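Local atomic coordinates of 70 kDa protein (Xanthomonas sp., PDB entry 4B2N), a protein that probably cleaves rubber, poly(cis-1,4-isoprene), by oxidation with dioxygen, as a dihaem c dioxygenase known as rubber oxygenase A. Residues H118-Q123 and K139-Y144; D224-T229 and Y612-P617; S581-L584 and N589-T592. One frame throughout, in Å; residues are numbered along the deposited sequence.

Overall arrangement
Contacts 1 and 2 are neighbours, with centres 15 Å apart, and they share an acidic residue. Asp224 OD2, from the helix of contact 2, lies 2.6 Å from Arg140 NE in a salt bridge and 2.6 Å from Tyr141 OH in a probable hydrogen bond, both to contact 1. Ile120 CD1 also packs on Met225 SD at 3.7 Å. Contact 3 stands apart: its nearest atoms are about 7 Å from contact 2 and about 14 Å from contact 1, and in sequence it is nested within the span closed by contact 2. Contact 1 alone approaches a haem c, the Tyr141 side chain being about 12 Å from it; contacts 2 and 3 lie away from the known sites.

Contact 1 of 3, residues H118-Q123 and K139-Y144; sequences HFIFLQ and KRYGLY
Arg140, near the end of helix 133-141, reaches toward the backbone of Gln123, yet its NH2 stops 4.3 Å from Gln123 O, so this is an approach and not a bond. With CG anti to the backbone N (chi1 -175°) and the next two torsions also near 180°, the chain is fully stretched and carries its charge well away from the helix. The guanidinium is spent on other partners: NE on Asp224 in a salt bridge and NH1 on Asn550, while Gln123 O receives Arg227 NH2.

Tyr141 comes next and makes the closest approach. Its hydroxyl touches the end of Ile120, whose CD1 lies 3.4 Å from Tyr141 OH, with CG1 just behind, the two side chains meeting from opposite directions. A tyrosine suits the place because its ring packs among apolar neighbours, such as Leu221 of helix 218-226, while the hydroxyl at its end bonds Asp224 and Trp124. The Arg140 methylene CG lies 3.9 Å above one face of the Tyr141 ring, toward its rim. Ile120, branched and wholly apolar, also packs against Asp224 and Met225 of helix 218-226.

Gly142 then turns the chain away with a positive phi of 69°, which glycine adopts readily. Arg140 and Tyr141 thus belong to the last helical turn, which a Schellman motif at Gly142 closes, the classic C-terminal ending of an alpha-helix.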
ATOM      1  N   HIS A 118      17.405   3.228 -20.928  1.00 17.00           N
ATOM      2  CA  HIS A 118      18.315   4.283 -21.285  1.00 18.47           C
ATOM      3  C   HIS A 118      17.780   5.122 -22.425  1.00 18.07           C
ATOM      4  O   HIS A 118      18.086   6.337 -22.495  1.00 16.18           O
ATOM      5  CB  HIS A 118      19.658   3.679 -21.686  1.00 17.54           C
ATOM      6  CG  HIS A 118      20.788   4.664 -21.698  1.00 19.39           C
ATOM      7  ND1 HIS A 118      21.133   5.415 -20.597  1.00 19.24           N
ATOM      8  CD2 HIS A 118      21.638   5.045 -22.730  1.00 21.26           C
ATOM      9  CE1 HIS A 118      22.187   6.199 -20.911  1.00 20.55           C
ATOM     10  NE2 HIS A 118      22.510   5.961 -22.216  1.00 21.82           N
ATOM     11  N   PHE A 119      17.023   4.486 -23.321  1.00 17.28           N
ATOM     12  CA  PHE A 119      16.475   5.170 -24.536  1.00 17.67           C
ATOM     13  C   PHE A 119      14.986   5.451 -24.424  1.00 16.57           C
ATOM     14  O   PHE A 119      14.337   5.746 -25.408  1.00 16.20           O
ATOM     15  CB  PHE A 119      16.852   4.413 -25.855  1.00 18.78           C
ATOM     16  CG  PHE A 119      18.312   4.584 -26.217  1.00 19.80           C
ATOM     17  CD1 PHE A 119      18.755   5.718 -26.913  1.00 21.67           C
ATOM     18  CD2 PHE A 119      19.273   3.675 -25.815  1.00 21.13           C
ATOM     19  CE1 PHE A 119      20.118   5.907 -27.231  1.00 24.68           C
ATOM     20  CE2 PHE A 119      20.641   3.848 -26.131  1.00 22.97           C
ATOM     21  CZ  PHE A 119      21.078   4.968 -26.840  1.00 21.88           C
ATOM     22  N   ILE A 120      14.392   5.273 -23.233  1.00 16.12           N
ATOM     23  CA  ILE A 120      12.932   5.369 -23.149  1.00 15.38           C
ATOM     24  C   ILE A 120      12.409   6.764 -23.514  1.00 15.14           C
ATOM     25  O   ILE A 120      11.243   6.904 -23.707  1.00 15.43           O
ATOM     26  CB  ILE A 120      12.413   5.035 -21.693  1.00 16.80           C
ATOM     27  CG1 ILE A 120      10.936   4.577 -21.706  1.00 16.34           C
ATOM     28  CG2 ILE A 120      12.750   6.161 -20.712  1.00 16.29           C
ATOM     29  CD1 ILE A 120      10.698   3.672 -20.519  1.00 18.29           C
ATOM     30  N   PHE A 121      13.215   7.809 -23.535  1.00 16.63           N
ATOM     31  CA  PHE A 121      12.732   9.112 -24.093  1.00 16.91           C
ATOM     32  C   PHE A 121      12.168   8.877 -25.519  1.00 17.35           C
ATOM     33  O   PHE A 121      11.341   9.657 -25.975  1.00 17.09           O
ATOM     34  CB  PHE A 121      13.852  10.190 -24.150  1.00 17.33           C
ATOM     35  CG  PHE A 121      15.074   9.765 -24.889  1.00 19.03           C
ATOM     36  CD1 PHE A 121      15.173   9.983 -26.275  1.00 18.50           C
ATOM     37  CD2 PHE A 121      16.147   9.144 -24.196  1.00 18.10           C
ATOM     38  CE1 PHE A 121      16.311   9.585 -26.934  1.00 20.24           C
ATOM     39  CE2 PHE A 121      17.277   8.720 -24.866  1.00 20.22           C
ATOM     40  CZ  PHE A 121      17.358   8.910 -26.237  1.00 20.78           C
ATOM     41  N   LEU A 122      12.673   7.860 -26.259  1.00 17.68           N
ATOM     42  CA  LEU A 122      12.102   7.581 -27.605  1.00 17.92           C
ATOM     43  C   LEU A 122      10.624   7.350 -27.485  1.00 18.26           C
ATOM     44  O   LEU A 122       9.854   7.876 -28.298  1.00 17.54           O
ATOM     45  CB  LEU A 122      12.744   6.387 -28.320  1.00 18.51           C
ATOM     46  CG  LEU A 122      14.197   6.626 -28.689  1.00 19.16           C
ATOM     47  CD1 LEU A 122      14.811   5.317 -29.191  1.00 19.22           C
ATOM     48  CD2 LEU A 122      14.320   7.786 -29.713  1.00 19.28           C
ATOM     49  N   GLN A 123      10.204   6.581 -26.462  1.00 17.00           N
ATOM     50  CA  GLN A 123       8.802   6.283 -26.233  1.00 17.18           C
ATOM     51  C   GLN A 123       8.013   7.489 -25.762  1.00 16.40           C
ATOM     52  O   GLN A 123       6.776   7.513 -25.799  1.00 16.25           O
ATOM     53  CB  GLN A 123       8.641   5.118 -25.192  1.00 17.09           C
ATOM     54  CG  GLN A 123       8.861   3.738 -25.868  1.00 18.28           C
ATOM     55  CD  GLN A 123      10.274   3.550 -26.372  1.00 19.57           C
ATOM     56  OE1 GLN A 123      11.288   3.867 -25.676  1.00 18.73           O
ATOM     57  NE2 GLN A 123      10.375   3.075 -27.625  1.00 19.28           N
ATOM     58  N   LYS A 139       9.790  13.049 -13.119  1.00 13.91           N
ATOM     59  CA  LYS A 139       8.595  13.866 -13.340  1.00 13.86           C
ATOM     60  C   LYS A 139       7.467  13.072 -14.023  1.00 14.35           C
ATOM     61  O   LYS A 139       6.343  13.054 -13.550  1.00 12.75           O
ATOM     62  CB  LYS A 139       8.932  15.089 -14.199  1.00 14.27           C
ATOM     63  CG  LYS A 139       9.575  16.242 -13.443  1.00 15.39           C
ATOM     64  CD  LYS A 139      10.135  17.211 -14.500  1.00 17.38           C
ATOM     65  CE  LYS A 139      10.711  18.422 -13.887  1.00 21.27           C
ATOM     66  NZ  LYS A 139      10.902  19.330 -15.061  1.00 23.71           N
ATOM     67  N   ARG A 140       7.810  12.383 -15.128  1.00 13.94           N
ATOM     68  CA  ARG A 140       6.817  11.676 -15.944  1.00 13.62           C
ATOM     69  C   ARG A 140       6.142  10.581 -15.139  1.00 13.52           C
ATOM     70  O   ARG A 140       4.915  10.394 -15.185  1.00 13.84           O
ATOM     71  CB  ARG A 140       7.498  11.021 -17.164  1.00 13.07           C
ATOM     72  CG  ARG A 140       6.482  10.370 -18.125  1.00 14.05           C
ATOM     73  CD  ARG A 140       7.269   9.917 -19.325  1.00 14.40           C
ATOM     74  NE  ARG A 140       6.456   9.151 -20.247  1.00 14.97           N
ATOM     75  CZ  ARG A 140       5.792   9.700 -21.265  1.00 15.15           C
ATOM     76  NH1 ARG A 140       5.850  11.036 -21.427  1.00 14.68           N
ATOM     77  NH2 ARG A 140       5.082   8.932 -22.097  1.00 13.47           N
ATOM     78  N   TYR A 141       6.922   9.864 -14.349  1.00 13.43           N
ATOM     79  CA  TYR A 141       6.365   8.651 -13.775  1.00 13.02           C
ATOM     80  C   TYR A 141       5.899   8.875 -12.340  1.00 13.36           C
ATOM     81  O   TYR A 141       5.377   7.935 -11.721  1.00 14.72           O
ATOM     82  CB  TYR A 141       7.376   7.509 -13.845  1.00 13.83           C
ATOM     83  CG  TYR A 141       7.704   7.121 -15.269  1.00 15.18           C
ATOM     84  CD1 TYR A 141       6.672   6.788 -16.192  1.00 14.38           C
ATOM     85  CD2 TYR A 141       9.018   7.097 -15.710  1.00 15.31           C
ATOM     86  CE1 TYR A 141       6.990   6.497 -17.535  1.00 16.26           C
ATOM     87  CE2 TYR A 141       9.322   6.774 -17.020  1.00 15.72           C
ATOM     88  CZ  TYR A 141       8.335   6.439 -17.908  1.00 16.32           C
ATOM     89  OH  TYR A 141       8.741   6.160 -19.211  1.00 17.10           O
ATOM     90  N   GLY A 142       6.097  10.078 -11.823  1.00 13.06           N
ATOM     91  CA  GLY A 142       5.742  10.416 -10.453  1.00 12.50           C
ATOM     92  C   GLY A 142       6.622   9.726  -9.428  1.00 13.33           C
ATOM     93  O   GLY A 142       6.138   9.307  -8.364  1.00 13.92           O
ATOM     94  N   LEU A 143       7.912   9.718  -9.697  1.00 12.73           N
ATOM     95  CA  LEU A 143       8.941   9.126  -8.805  1.00 13.20           C
ATOM     96  C   LEU A 143       9.867  10.264  -8.292  1.00 13.58           C
ATOM     97  O   LEU A 143       9.503  11.472  -8.430  1.00 14.09           O
ATOM     98  CB  LEU A 143       9.748   8.052  -9.596  1.00 12.77           C
ATOM     99  CG  LEU A 143       8.830   6.978 -10.177  1.00 12.36           C
ATOM    100  CD1 LEU A 143       9.652   5.985 -10.991  1.00 13.18           C
ATOM    101  CD2 LEU A 143       8.035   6.262  -9.058  1.00 13.00           C
ATOM    102  N   TYR A 144      10.999   9.935  -7.671  1.00 14.11           N
ATOM    103  CA  TYR A 144      11.846  10.956  -6.985  1.00 14.45           C
ATOM    104  C   TYR A 144      13.306  10.566  -7.174  1.00 14.20           C
ATOM    105  O   TYR A 144      13.601   9.381  -7.322  1.00 17.35           O
ATOM    106  CB  TYR A 144      11.532  10.983  -5.492  1.00 13.54           C
ATOM    107  CG  TYR A 144      10.052  11.149  -5.266  1.00 13.38           C
ATOM    108  CD1 TYR A 144       9.216  10.028  -5.311  1.00 13.13           C
ATOM    109  CD2 TYR A 144       9.480  12.431  -5.131  1.00 13.89           C
ATOM    110  CE1 TYR A 144       7.846  10.141  -5.154  1.00 13.14           C
ATOM    111  CE2 TYR A 144       8.105  12.584  -4.940  1.00 14.37           C
ATOM    112  CZ  TYR A 144       7.284  11.422  -5.034  1.00 14.75           C
ATOM    113  OH  TYR A 144       5.928  11.518  -4.889  1.00 17.54           O
TER

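Contact 2 of 3, residues D224-T229 and Y612-P617; sequences DMFRTT and YQSPPP
Phe226 and Pro615 are the nearest residues where segment 612-617 runs past the C-terminal part of helix 218-226, their CA atoms 7.1 Å apart. The segment 612-617 belongs to no sheet; its three consecutive prolines hold the backbone in a polyproline II-like course, and no direct hydrogen bond joins 612-617 to 224-229.

Phe226 carries the contact. CG stands anti to its backbone N (chi1 171°), which swings the ring out to the loop, where Pro615 covers one face: CD lies 3.6 Å from the ring centroid and only 1° off the normal, an almost exact CH-pi contact. Proline suits this place because its rigid CD, bonded to nitrogen, presents slightly polarised hydrogens to the pi cloud. Ser614 adds its small CB, which meets the ring obliquely, 3.7 Å from Phe226 CZ.

Arg227 bends at its third torsion and crosses the ring of Pro617 at about a right angle, bringing NH1 to 3.4 Å from Pro617 CA. A water lies in the guanidinium plane, accepting from Arg227 NH1 at 3.0 Å and giving a weak bond of 3.4 Å to Pro615 O. Within its own segment, Arg227 NH2 forms a salt bridge with Asp224 OD1 at 3.1 Å. The NH2 approaches from above the carboxylate plane and OD1 is tilted from the guanidinium plane, so the bond is bent; NH2 also bonds Gln123 O. Thr228 OG1 donates to Met225 O at 2.6 Å, meeting a lone pair of that oxygen in the carbonyl plane, and Thr228 N donates to the same oxygen.

Around this surface contact, Pro615 also rests on Met599 of helix 599-607, Pro616 O bonds to Ser223 in helix 218-226, and Met225 and Thr228 pack on Ala112 of strand 112-113.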
ATOM      1  N   ASP A 224       4.637   2.909 -21.373  1.00 14.82           N
ATOM      2  CA  ASP A 224       5.930   3.193 -22.003  1.00 15.98           C
ATOM      3  C   ASP A 224       6.761   1.925 -22.141  1.00 15.92           C
ATOM      4  O   ASP A 224       7.344   1.661 -23.210  1.00 15.73           O
ATOM      5  CB  ASP A 224       6.756   4.277 -21.294  1.00 15.89           C
ATOM      6  CG  ASP A 224       6.093   5.662 -21.351  1.00 18.12           C
ATOM      7  OD1 ASP A 224       5.127   5.888 -22.127  1.00 18.12           O
ATOM      8  OD2 ASP A 224       6.588   6.536 -20.624  1.00 17.70           O
ATOM      9  N   MET A 225       6.897   1.184 -21.042  1.00 15.94           N
ATOM     10  CA  MET A 225       7.837   0.038 -21.026  1.00 17.55           C
ATOM     11  C   MET A 225       7.413  -1.030 -22.037  1.00 16.60           C
ATOM     12  O   MET A 225       8.275  -1.705 -22.679  1.00 15.68           O
ATOM     13  CB  MET A 225       7.842  -0.568 -19.605  1.00 19.83           C
ATOM     14  CG  MET A 225       8.439   0.343 -18.571  1.00 25.95           C
ATOM     15  SD  MET A 225      10.162   0.425 -18.884  1.00 37.78           S
ATOM     16  CE  MET A 225      10.740   0.648 -17.210  1.00 24.64           C
ATOM     17  N   PHE A 226       6.106  -1.133 -22.197  1.00 16.14           N
ATOM     18  CA  PHE A 226       5.497  -2.148 -23.053  1.00 18.95           C
ATOM     19  C   PHE A 226       5.985  -1.929 -24.488  1.00 19.96           C
ATOM     20  O   PHE A 226       6.107  -2.902 -25.230  1.00 21.10           O
ATOM     21  CB  PHE A 226       3.936  -2.175 -22.993  1.00 21.21           C
ATOM     22  CG  PHE A 226       3.331  -3.099 -24.060  1.00 22.35           C
ATOM     23  CD1 PHE A 226       3.483  -4.472 -23.946  1.00 22.98           C
ATOM     24  CD2 PHE A 226       2.685  -2.593 -25.195  1.00 23.00           C
ATOM     25  CE1 PHE A 226       2.983  -5.328 -24.932  1.00 25.22           C
ATOM     26  CE2 PHE A 226       2.213  -3.448 -26.191  1.00 24.77           C
ATOM     27  CZ  PHE A 226       2.350  -4.802 -26.054  1.00 25.13           C
ATOM     28  N   ARG A 227       6.281  -0.671 -24.858  1.00 19.17           N
ATOM     29  CA  ARG A 227       6.673  -0.354 -26.244  1.00 20.35           C
ATOM     30  C   ARG A 227       8.169  -0.452 -26.453  1.00 21.31           C
ATOM     31  O   ARG A 227       8.657  -0.133 -27.512  1.00 20.07           O
ATOM     32  CB  ARG A 227       6.202   1.044 -26.661  1.00 20.90           C
ATOM     33  CG  ARG A 227       4.678   1.205 -26.593  1.00 21.62           C
ATOM     34  CD  ARG A 227       4.202   2.452 -27.340  1.00 23.77           C
ATOM     35  NE  ARG A 227       4.660   3.694 -26.750  1.00 26.55           N
ATOM     36  CZ  ARG A 227       4.193   4.215 -25.602  1.00 28.02           C
ATOM     37  NH1 ARG A 227       3.248   3.613 -24.855  1.00 26.75           N
ATOM     38  NH2 ARG A 227       4.685   5.361 -25.182  1.00 28.49           N
ATOM     39  N   THR A 228       8.924  -0.843 -25.421  1.00 21.51           N
ATOM     40  CA  THR A 228      10.320  -1.114 -25.608  1.00 21.89           C
ATOM     41  C   THR A 228      10.608  -2.560 -26.071  1.00 24.41           C
ATOM     42  O   THR A 228       9.708  -3.411 -26.050  1.00 24.35           O
ATOM     43  CB  THR A 228      11.121  -0.809 -24.301  1.00 21.28           C
ATOM     44  OG1 THR A 228      10.840  -1.812 -23.306  1.00 20.55           O
ATOM     45  CG2 THR A 228      10.873   0.657 -23.807  1.00 19.39           C
ATOM     46  N   THR A 229      11.860  -2.854 -26.447  1.00 26.95           N
ATOM     47  CA  THR A 229      12.227  -4.232 -26.869  1.00 30.05           C
ATOM     48  C   THR A 229      11.852  -5.296 -25.842  1.00 30.62           C
ATOM     49  O   THR A 229      12.276  -5.216 -24.677  1.00 30.80           O
ATOM     50  CB  THR A 229      13.718  -4.339 -27.241  1.00 32.43           C
ATOM     51  OG1 THR A 229      13.919  -3.430 -28.302  1.00 33.74           O
ATOM     52  CG2 THR A 229      14.119  -5.749 -27.733  1.00 33.28           C
ATOM     53  N   TYR A 612      -7.112 -11.192 -25.695  1.00 29.07           N
ATOM     54  CA  TYR A 612      -6.557 -10.218 -24.784  1.00 26.43           C
ATOM     55  C   TYR A 612      -6.185  -8.998 -25.599  1.00 27.08           C
ATOM     56  O   TYR A 612      -5.875  -9.121 -26.820  1.00 29.61           O
ATOM     57  CB  TYR A 612      -5.307 -10.785 -24.040  1.00 23.39           C
ATOM     58  CG  TYR A 612      -4.132 -10.999 -24.953  1.00 24.68           C
ATOM     59  CD1 TYR A 612      -3.963 -12.208 -25.631  1.00 25.59           C
ATOM     60  CD2 TYR A 612      -3.189  -9.983 -25.158  1.00 24.88           C
ATOM     61  CE1 TYR A 612      -2.911 -12.395 -26.494  1.00 26.92           C
ATOM     62  CE2 TYR A 612      -2.152 -10.157 -26.043  1.00 26.82           C
ATOM     63  CZ  TYR A 612      -1.996 -11.358 -26.680  1.00 29.28           C
ATOM     64  OH  TYR A 612      -0.937 -11.495 -27.557  1.00 29.73           O
ATOM     65  N   GLN A 613      -6.123  -7.861 -24.903  1.00 25.12           N
ATOM     66  CA  GLN A 613      -5.859  -6.512 -25.437  1.00 25.12           C
ATOM     67  C   GLN A 613      -4.480  -6.069 -24.836  1.00 24.68           C
ATOM     68  O   GLN A 613      -4.223  -6.218 -23.620  1.00 20.85           O
ATOM     69  CB  GLN A 613      -7.083  -5.635 -24.953  1.00 28.96           C
ATOM     70  CG  GLN A 613      -7.088  -4.127 -25.224  1.00 34.12           C
ATOM     71  CD  GLN A 613      -8.002  -3.258 -24.295  1.00 36.96           C
ATOM     72  OE1 GLN A 613      -7.901  -1.985 -24.272  1.00 33.47           O
ATOM     73  NE2 GLN A 613      -8.892  -3.920 -23.531  1.00 40.76           N
ATOM     74  N   SER A 614      -3.567  -5.618 -25.676  1.00 22.89           N
ATOM     75  CA  SER A 614      -2.282  -5.178 -25.187  1.00 23.80           C
ATOM     76  C   SER A 614      -2.408  -3.748 -24.647  1.00 22.38           C
ATOM     77  O   SER A 614      -3.368  -3.047 -24.998  1.00 22.81           O
ATOM     78  CB  SER A 614      -1.322  -5.180 -26.355  1.00 24.36           C
ATOM     79  OG  SER A 614      -1.043  -6.538 -26.658  1.00 30.47           O
ATOM     80  N   PRO A 615      -1.448  -3.317 -23.815  1.00 22.33           N
ATOM     81  CA  PRO A 615      -1.565  -2.007 -23.186  1.00 20.92           C
ATOM     82  C   PRO A 615      -1.655  -0.902 -24.237  1.00 20.76           C
ATOM     83  O   PRO A 615      -0.942  -0.904 -25.270  1.00 21.36           O
ATOM     84  CB  PRO A 615      -0.273  -1.889 -22.345  1.00 20.89           C
ATOM     85  CG  PRO A 615       0.133  -3.321 -22.080  1.00 22.92           C
ATOM     86  CD  PRO A 615      -0.274  -4.077 -23.327  1.00 21.94           C
ATOM     87  N   PRO A 616      -2.602  -0.034 -24.066  1.00 19.32           N
ATOM     88  CA  PRO A 616      -2.739   1.114 -24.977  1.00 20.61           C
ATOM     89  C   PRO A 616      -1.500   2.046 -24.797  1.00 22.36           C
ATOM     90  O   PRO A 616      -1.087   2.251 -23.655  1.00 22.60           O
ATOM     91  CB  PRO A 616      -3.996   1.826 -24.458  1.00 19.50           C
ATOM     92  CG  PRO A 616      -4.115   1.379 -23.049  1.00 18.81           C
ATOM     93  CD  PRO A 616      -3.590  -0.032 -22.984  1.00 19.26           C
ATOM     94  N   PRO A 617      -0.958   2.615 -25.891  1.00 21.62           N
ATOM     95  CA  PRO A 617      -0.022   3.678 -25.729  1.00 22.62           C
ATOM     96  C   PRO A 617      -0.764   4.877 -25.096  1.00 24.60           C
ATOM     97  O   PRO A 617      -1.697   5.409 -25.675  1.00 30.73           O
ATOM     98  CB  PRO A 617       0.457   3.949 -27.175  1.00 23.55           C
ATOM     99  CG  PRO A 617      -0.703   3.568 -28.063  1.00 26.75           C
ATOM    100  CD  PRO A 617      -1.311   2.377 -27.316  1.00 24.78           C
TER
HETATM  101  O   HOH W   1       1.796   1.023 -24.896  1.00 27.81           O

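Contact 3 of 3, residues S581-L584 and N589-T592; sequences SPFL and NMAT
Phe583 and Met590 meet through apolar contact, the methyl CE of Met590 lying 3.9 Å from Phe583 CZ. The two side chains cross at about a right angle. CG of Phe583 is anti to the backbone N (chi1 -180°), which sends the ring straight out to the other segment. Met590 is folded at its second and third torsions (-77° and -69°), so its flexible thioether doubles back and brings CE to the far end of the ring, with CB 4.2 Å from the same Phe583 CZ. A methionine suits such a place, as it can bend to fit an aromatic neighbour. Thr592 adds a looser apolar touch: its CG2 lies 4.2 Å from Phe583 CD2, the side chains sliding past each other in opposite directions.

One polar approach is probably a weak electrostatic one. Met590 O sits at the edge of the Phe583 ring, near its plane and 3.7 Å from CE2, where the slightly positive ring hydrogens probably favour a carbonyl oxygen.

No hydrogen bond runs between the segments, and their backbones stay well apart, the nearest CA atoms, of Phe583 and Thr592, being 9.4 Å apart. A polar partner lies beyond: Phe583 O bonds to Ser625.

Both segments lie between strand 570-571 and helix 593-596, in a largely irregular loop with a short 3-10 segment through 589-590. The phenylalanine bridges two limbs of that loop, Cys586 between them is tied by a disulfide to Cys574, and Thr592 occupies the N-cap position of the helix that follows, though its hydroxyl makes no capping bond, binding the Asp594 carboxylate instead.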
ATOM      1  N   SER A 581      -9.885  20.427 -21.998  1.00 25.77           N
ATOM      2  CA  SER A 581      -8.547  19.952 -21.678  1.00 25.32           C
ATOM      3  C   SER A 581      -8.093  20.568 -20.360  1.00 25.86           C
ATOM      4  O   SER A 581      -8.071  21.761 -20.252  1.00 25.73           O
ATOM      5  CB  SER A 581      -7.570  20.353 -22.765  1.00 29.60           C
ATOM      6  OG  SER A 581      -6.292  19.819 -22.483  1.00 29.81           O
ATOM      7  N   PRO A 582      -7.730  19.736 -19.341  1.00 25.40           N
ATOM      8  CA  PRO A 582      -7.721  18.261 -19.490  1.00 23.29           C
ATOM      9  C   PRO A 582      -9.138  17.725 -19.635  1.00 24.04           C
ATOM     10  O   PRO A 582     -10.086  18.288 -19.056  1.00 22.77           O
ATOM     11  CB  PRO A 582      -7.166  17.752 -18.159  1.00 24.66           C
ATOM     12  CG  PRO A 582      -6.810  18.966 -17.345  1.00 24.68           C
ATOM     13  CD  PRO A 582      -7.490  20.170 -17.951  1.00 25.07           C
ATOM     14  N   PHE A 583      -9.266  16.629 -20.353  1.00 21.79           N
ATOM     15  CA  PHE A 583     -10.551  15.955 -20.435  1.00 23.40           C
ATOM     16  C   PHE A 583     -10.858  15.200 -19.138  1.00 22.57           C
ATOM     17  O   PHE A 583     -10.166  14.255 -18.812  1.00 21.38           O
ATOM     18  CB  PHE A 583     -10.584  14.991 -21.610  1.00 25.02           C
ATOM     19  CG  PHE A 583     -11.882  14.283 -21.743  1.00 26.17           C
ATOM     20  CD1 PHE A 583     -13.071  15.017 -21.922  1.00 29.42           C
ATOM     21  CD2 PHE A 583     -11.938  12.885 -21.703  1.00 29.40           C
ATOM     22  CE1 PHE A 583     -14.308  14.369 -22.034  1.00 30.41           C
ATOM     23  CE2 PHE A 583     -13.164  12.231 -21.823  1.00 31.04           C
ATOM     24  CZ  PHE A 583     -14.340  12.972 -21.987  1.00 31.14           C
ATOM     25  N   LEU A 584     -11.898  15.634 -18.423  1.00 23.26           N
ATOM     26  CA  LEU A 584     -12.244  15.167 -17.072  1.00 24.26           C
ATOM     27  C   LEU A 584     -13.755  14.815 -16.992  1.00 27.10           C
ATOM     28  O   LEU A 584     -14.584  15.644 -16.592  1.00 27.34           O
ATOM     29  CB  LEU A 584     -11.869  16.244 -16.032  1.00 23.63           C
ATOM     30  CG  LEU A 584     -10.361  16.563 -15.900  1.00 23.67           C
ATOM     31  CD1 LEU A 584     -10.193  17.750 -14.967  1.00 21.98           C
ATOM     32  CD2 LEU A 584      -9.586  15.380 -15.315  1.00 20.18           C
ATOM     33  N   ASN A 589     -18.528   6.574 -17.216  1.00 36.84           N
ATOM     34  CA  ASN A 589     -18.959   6.143 -18.543  1.00 39.40           C
ATOM     35  C   ASN A 589     -18.216   6.763 -19.744  1.00 38.76           C
ATOM     36  O   ASN A 589     -18.143   6.160 -20.806  1.00 39.08           O
ATOM     37  CB  ASN A 589     -20.474   6.372 -18.685  1.00 45.97           C
ATOM     38  CG  ASN A 589     -21.294   5.478 -17.756  1.00 55.60           C
ATOM     39  OD1 ASN A 589     -21.022   4.272 -17.604  1.00 60.84           O
ATOM     40  ND2 ASN A 589     -22.324   6.062 -17.140  1.00 55.24           N
ATOM     41  N   MET A 590     -17.667   7.961 -19.578  1.00 38.08           N
ATOM     42  CA  MET A 590     -16.904   8.614 -20.653  1.00 38.44           C
ATOM     43  C   MET A 590     -15.395   8.288 -20.548  1.00 35.43           C
ATOM     44  O   MET A 590     -14.572   8.871 -21.268  1.00 34.31           O
ATOM     45  CB  MET A 590     -17.087  10.126 -20.588  1.00 39.86           C
ATOM     46  CG  MET A 590     -18.500  10.642 -20.778  1.00 48.79           C
ATOM     47  SD  MET A 590     -18.905  10.570 -22.520  1.00 61.95           S
ATOM     48  CE  MET A 590     -17.871  11.833 -23.283  1.00 49.67           C
ATOM     49  N   ALA A 591     -15.055   7.335 -19.678  1.00 33.66           N
ATOM     50  CA  ALA A 591     -13.669   6.885 -19.481  1.00 31.42           C
ATOM     51  C   ALA A 591     -12.906   6.551 -20.761  1.00 28.65           C
ATOM     52  O   ALA A 591     -13.380   5.824 -21.624  1.00 30.10           O
ATOM     53  CB  ALA A 591     -13.687   5.676 -18.566  1.00 29.36           C
ATOM     54  N   THR A 592     -11.679   7.028 -20.884  1.00 26.71           N
ATOM     55  CA  THR A 592     -10.878   6.714 -22.092  1.00 25.38           C
ATOM     56  C   THR A 592     -10.139   5.379 -21.972  1.00 22.83           C
ATOM     57  O   THR A 592     -10.144   4.743 -20.926  1.00 22.56           O
ATOM     58  CB  THR A 592      -9.856   7.828 -22.320  1.00 26.62           C
ATOM     59  OG1 THR A 592      -9.238   8.130 -21.056  1.00 28.17           O
ATOM     60  CG2 THR A 592     -10.562   9.089 -22.850  1.00 23.73           C
TER